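Local coordinates for protein hydrolase, isochorismatase family (Pseudomonas putida, PDB 4L07) that probably hydrolyses maleamate to maleate and ammonia, as a maleamate amidase of the isochorismatase-like family that works on N-heterocycle breakdown products, at residues A[71-74]-A[75-78]; A[80-83]-A[84-88]. All blocks are in the same frame, centred on the assembly; numbering follows the deposited sequence.

Contact 1 of 2, residues A[71-74]-A[75-78]; sequences AYHP and GEIP
His73 and Glu76 grip each other twice across a tight turn, side chain to backbone one way and backbone to backbone the other. The backbone N-H of His73 donates a hydrogen bond to the carboxylate atom OE2 of Glu76, 3.0 Å from N, in a fairly straight bond of 164° that arrives on the anti side of the carboxylate and somewhat out of its plane. In return the N of Glu76 reaches the O of His73 at 2.9 Å. One residue on, the N of Ile77 makes a longer bond of the same kind, 3.3 Å to the O of Pro74. Both backbone bonds link residues three apart, and the chain from Gly75 to Pro78 coils in a helix-like way. This is a single helix-like turn in the loop that follows strand 65-70 of the parallel isochorismatase sheet and leads toward helix 82-85. The carboxylate has a second partner outside the turn: OE2 of Glu76 forms a salt bridge with Lys117, whose ammonium also takes the O of Ala71. That salt bridge helps hold the carboxylate in place.

The apolar part is small. CD1 of Ile77 lies 3.6 Å from CB of Tyr72, and the two side chains cross at about a right angle. In Ile77, CG1 beside the backbone N (chi1 -51°) and a second bend at chi2 bring CD1 round to the tyrosine. The imidazole of His73 stacks on Tyr94, while OE2 of Glu76 passes 3.8 Å from CD2 of His73.

Contact 2 of 2, residues A[80-83]-A[84-88]; sequences LPWL and EKSSG
Glu84 sends its N back to the O of Pro81, 3.0 Å away. A water bridges the same two residues, donating to the O of Pro81 and, at 2.7 Å, to OE1 of Glu84. The carboxylate thus stays tied to the backbone of Pro81 through the water while it pairs with Lys163 and the backbone of Ser17 in the third subunit. Lys85 lays its CB 3.7 Å from the O of Trp82 and sends its ammonium to the O of Asn14 and the carboxylate of Asp192 of that subunit. At Ser86 the backbone leaves helical geometry, yet its N still bonds to the O of Trp82 at 2.8 Å, nearly straight at 167°. The CB of Ser86 sits over one face of the indole, a CH-pi contact 4.1 Å from the centroid of the five-membered ring. In Trp82, CG anti to the backbone N (chi1 -175°) swings the indole alongside Ser86, and chi2 turns its face to that CB. A serine in place of Trp82 would probably leave the CB of Ser86 without its aromatic cover and open a gap beside Tyr72 and Met89. Ser87 brings its CA within 3.1 Å of the O of Leu83, a CA-H...O contact where the helix has ended. Such is a one-turn helix, with an i to i+4 bond near its C-terminal end and charged side chains turned to a subunit interface.

Overall arrangement
Contact 1 and contact 2 follow one another in the long excursion between strands 65-70 and 112-116, which are neighbours in the parallel sheet; 71-78 comes first and 80-88 follows. Their centres are 11 Å apart, and both lie out toward the same edge of the subunit, about 20 to 23 Å from its centre. Tyr72 joins them: its OH, while bonded to the O of Lys117, comes 3.2 Å from CZ3 of Trp82, and its CE1 packs on CD1 of Leu80, so the turn and helix 82-85 are packed together. Both face other subunits of the tetramer, 71-78 chiefly the second and 80-88 chiefly the third, which places this excursion where subunits of the assembly meet.

Contact 1 of 2, residues A[71-74]-A[75-78]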
loop_
_atom_site.group_PDB
_atom_site.type_symbol
_atom_site.label_atom_id
_atom_site.label_comp_id
_atom_site.label_asym_id
_atom_site.label_seq_id
_atom_site.Cartn_x
_atom_site.Cartn_y
_atom_site.Cartn_z
ATOM N N ALA A 71 -1.932 -14.206 11.709
ATOM C CA ALA A 71 -1.314 -15.534 11.674
ATOM C C ALA A 71 0.044 -15.477 10.986
ATOM O O ALA A 71 0.194 -14.785 9.976
ATOM C CB ALA A 71 -2.222 -16.523 10.958
ATOM N N TYR A 72 1.021 -16.197 11.543
ATOM C CA TYR A 72 2.391 -16.241 11.010
ATOM C C TYR A 72 2.881 -17.634 10.662
ATOM O O TYR A 72 2.567 -18.608 11.345
ATOM C CB TYR A 72 3.393 -15.664 12.010
ATOM C CG TYR A 72 3.050 -14.278 12.457
ATOM C CD1 TYR A 72 3.237 -13.191 11.607
ATOM C CD2 TYR A 72 2.512 -14.054 13.721
ATOM C CE1 TYR A 72 2.903 -11.909 12.010
ATOM C CE2 TYR A 72 2.177 -12.778 14.134
ATOM C CZ TYR A 72 2.381 -11.711 13.273
ATOM O OH TYR A 72 2.048 -10.443 13.668
ATOM N N HIS A 73 3.682 -17.709 9.603
ATOM C CA HIS A 73 4.534 -18.865 9.382
ATOM C C HIS A 73 5.761 -18.674 10.221
ATOM O O HIS A 73 6.201 -17.537 10.419
ATOM C CB HIS A 73 4.915 -18.976 7.910
ATOM C CG HIS A 73 3.738 -19.159 6.994
ATOM N ND1 HIS A 73 3.006 -20.290 6.972
ATOM C CD2 HIS A 73 3.183 -18.310 6.039
ATOM C CE1 HIS A 73 2.027 -20.168 6.057
ATOM N NE2 HIS A 73 2.139 -18.955 5.485
ATOM N N PRO A 74 6.341 -19.774 10.738
ATOM C CA PRO A 74 7.527 -19.685 11.597
ATOM C C PRO A 74 8.656 -18.820 11.020
ATOM O O PRO A 74 9.277 -18.049 11.754
ATOM C CB PRO A 74 7.977 -21.142 11.711
ATOM C CG PRO A 74 6.707 -21.912 11.592
ATOM C CD PRO A 74 5.861 -21.166 10.606
ATOM N N GLY A 75 8.900 -18.931 9.715
ATOM C CA GLY A 75 9.974 -18.178 9.059
ATOM C C GLY A 75 9.756 -16.670 9.022
ATOM O O GLY A 75 10.703 -15.912 8.832
ATOM N N GLU A 76 8.509 -16.236 9.190
ATOM C CA GLU A 76 8.181 -14.808 9.185
ATOM C C GLU A 76 8.548 -14.113 10.495
ATOM O O GLU A 76 8.821 -12.906 10.503
ATOM C CB GLU A 76 6.697 -14.589 8.898
ATOM C CG GLU A 76 6.288 -14.872 7.462
ATOM C CD GLU A 76 4.796 -14.700 7.226
ATOM O OE1 GLU A 76 4.430 -14.070 6.214
ATOM O OE2 GLU A 76 3.985 -15.186 8.045
ATOM N N ILE A 77 8.544 -14.868 11.594
ATOM C CA ILE A 77 8.755 -14.299 12.939
ATOM C C ILE A 77 10.018 -13.411 13.045
ATOM O O ILE A 77 9.920 -12.252 13.465
ATOM C CB ILE A 77 8.723 -15.388 14.053
ATOM C CG1 ILE A 77 7.461 -16.269 13.958
ATOM C CG2 ILE A 77 8.874 -14.771 15.439
ATOM C CD1 ILE A 77 6.157 -15.598 14.337
ATOM N N PRO A 78 11.199 -13.924 12.629
ATOM C CA PRO A 78 12.392 -13.075 12.728
ATOM C C PRO A 78 12.450 -11.921 11.720
ATOM O O PRO A 78 13.281 -11.023 11.866
ATOM C CB PRO A 78 13.551 -14.058 12.498
ATOM C CG PRO A 78 12.948 -15.188 11.739
ATOM C CD PRO A 78 11.534 -15.305 12.228
#

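Contact 2 of 2, residues A[80-83]-A[84-88]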
loop_
_atom_site.group_PDB
_atom_site.type_symbol
_atom_site.label_atom_id
_atom_site.label_comp_id
_atom_site.label_asym_id
_atom_site.label_seq_id
_atom_site.Cartn_x
_atom_site.Cartn_y
_atom_site.Cartn_z
ATOM N N LEU A 80 9.880 -9.746 10.961
ATOM C CA LEU A 80 8.959 -8.634 11.225
ATOM C C LEU A 80 9.241 -7.962 12.573
ATOM O O LEU A 80 9.030 -8.569 13.629
ATOM C CB LEU A 80 7.505 -9.106 11.152
ATOM C CG LEU A 80 6.986 -9.663 9.825
ATOM C CD1 LEU A 80 5.704 -10.455 10.038
ATOM C CD2 LEU A 80 6.789 -8.549 8.797
ATOM N N PRO A 81 9.714 -6.703 12.542
ATOM C CA PRO A 81 10.109 -6.053 13.790
ATOM C C PRO A 81 8.964 -5.794 14.772
ATOM O O PRO A 81 9.232 -5.593 15.948
ATOM C CB PRO A 81 10.754 -4.738 13.329
ATOM C CG PRO A 81 10.183 -4.488 11.978
ATOM C CD PRO A 81 9.985 -5.849 11.367
ATOM N N TRP A 82 7.709 -5.810 14.315
ATOM C CA TRP A 82 6.596 -5.685 15.260
ATOM C C TRP A 82 6.646 -6.762 16.320
ATOM O O TRP A 82 6.313 -6.516 17.486
ATOM C CB TRP A 82 5.246 -5.665 14.547
ATOM C CG TRP A 82 4.097 -5.425 15.491
ATOM C CD1 TRP A 82 3.955 -4.387 16.413
ATOM C CD2 TRP A 82 2.882 -6.229 15.627
ATOM N NE1 TRP A 82 2.774 -4.502 17.104
ATOM C CE2 TRP A 82 2.080 -5.586 16.675
ATOM C CE3 TRP A 82 2.395 -7.379 15.011
ATOM C CZ2 TRP A 82 0.851 -6.093 17.077
ATOM C CZ3 TRP A 82 1.150 -7.876 15.420
ATOM C CH2 TRP A 82 0.398 -7.246 16.429
ATOM N N LEU A 83 7.094 -7.953 15.929
ATOM C CA LEU A 83 7.184 -9.098 16.849
ATOM C C LEU A 83 8.338 -9.002 17.854
ATOM O O LEU A 83 8.371 -9.753 18.837
ATOM C CB LEU A 83 7.243 -10.421 16.071
ATOM C CG LEU A 83 6.036 -10.850 15.226
ATOM C CD1 LEU A 83 4.724 -10.685 15.975
ATOM C CD2 LEU A 83 5.976 -10.071 13.928
ATOM N N GLU A 84 9.276 -8.084 17.610
ATOM C CA GLU A 84 10.297 -7.749 18.608
ATOM C C GLU A 84 9.666 -6.989 19.783
ATOM O O GLU A 84 9.920 -7.319 20.946
ATOM C CB GLU A 84 11.433 -6.938 17.976
ATOM C CG GLU A 84 12.466 -6.417 18.967
ATOM C CD GLU A 84 13.555 -5.600 18.298
ATOM O OE1 GLU A 84 13.226 -4.703 17.495
ATOM O OE2 GLU A 84 14.743 -5.855 18.575
ATOM N N LYS A 85 8.838 -5.988 19.475
ATOM C CA LYS A 85 8.100 -5.236 20.499
ATOM C C LYS A 85 6.983 -6.065 21.130
ATOM O O LYS A 85 6.897 -6.185 22.359
ATOM C CB LYS A 85 7.482 -3.949 19.919
ATOM C CG LYS A 85 8.445 -2.798 19.659
ATOM C CD LYS A 85 9.133 -2.262 20.915
ATOM C CE LYS A 85 8.165 -1.884 22.029
ATOM N NZ LYS A 85 8.876 -1.262 23.182
ATOM N N SER A 86 6.106 -6.571 20.281
ATOM C CA SER A 86 4.966 -7.337 20.717
ATOM C C SER A 86 5.219 -8.842 20.533
ATOM O O SER A 86 4.680 -9.465 19.651
ATOM C CB SER A 86 3.715 -6.841 19.988
ATOM O OG SER A 86 3.514 -5.450 20.163
ATOM N N SER A 87 6.041 -9.405 21.397
ATOM C CA SER A 87 6.560 -10.767 21.203
ATOM C C SER A 87 5.528 -11.858 21.477
ATOM O O SER A 87 5.678 -12.985 20.998
ATOM C CB SER A 87 7.825 -10.993 22.037
ATOM O OG SER A 87 7.528 -10.971 23.423
ATOM N N GLY A 88 4.486 -11.522 22.240
ATOM C CA GLY A 88 3.360 -12.435 22.470
ATOM C C GLY A 88 2.663 -12.840 21.185
ATOM O O GLY A 88 2.090 -13.927 21.082
HETATM O O HOH W 1 10.873 -3.451 16.843
#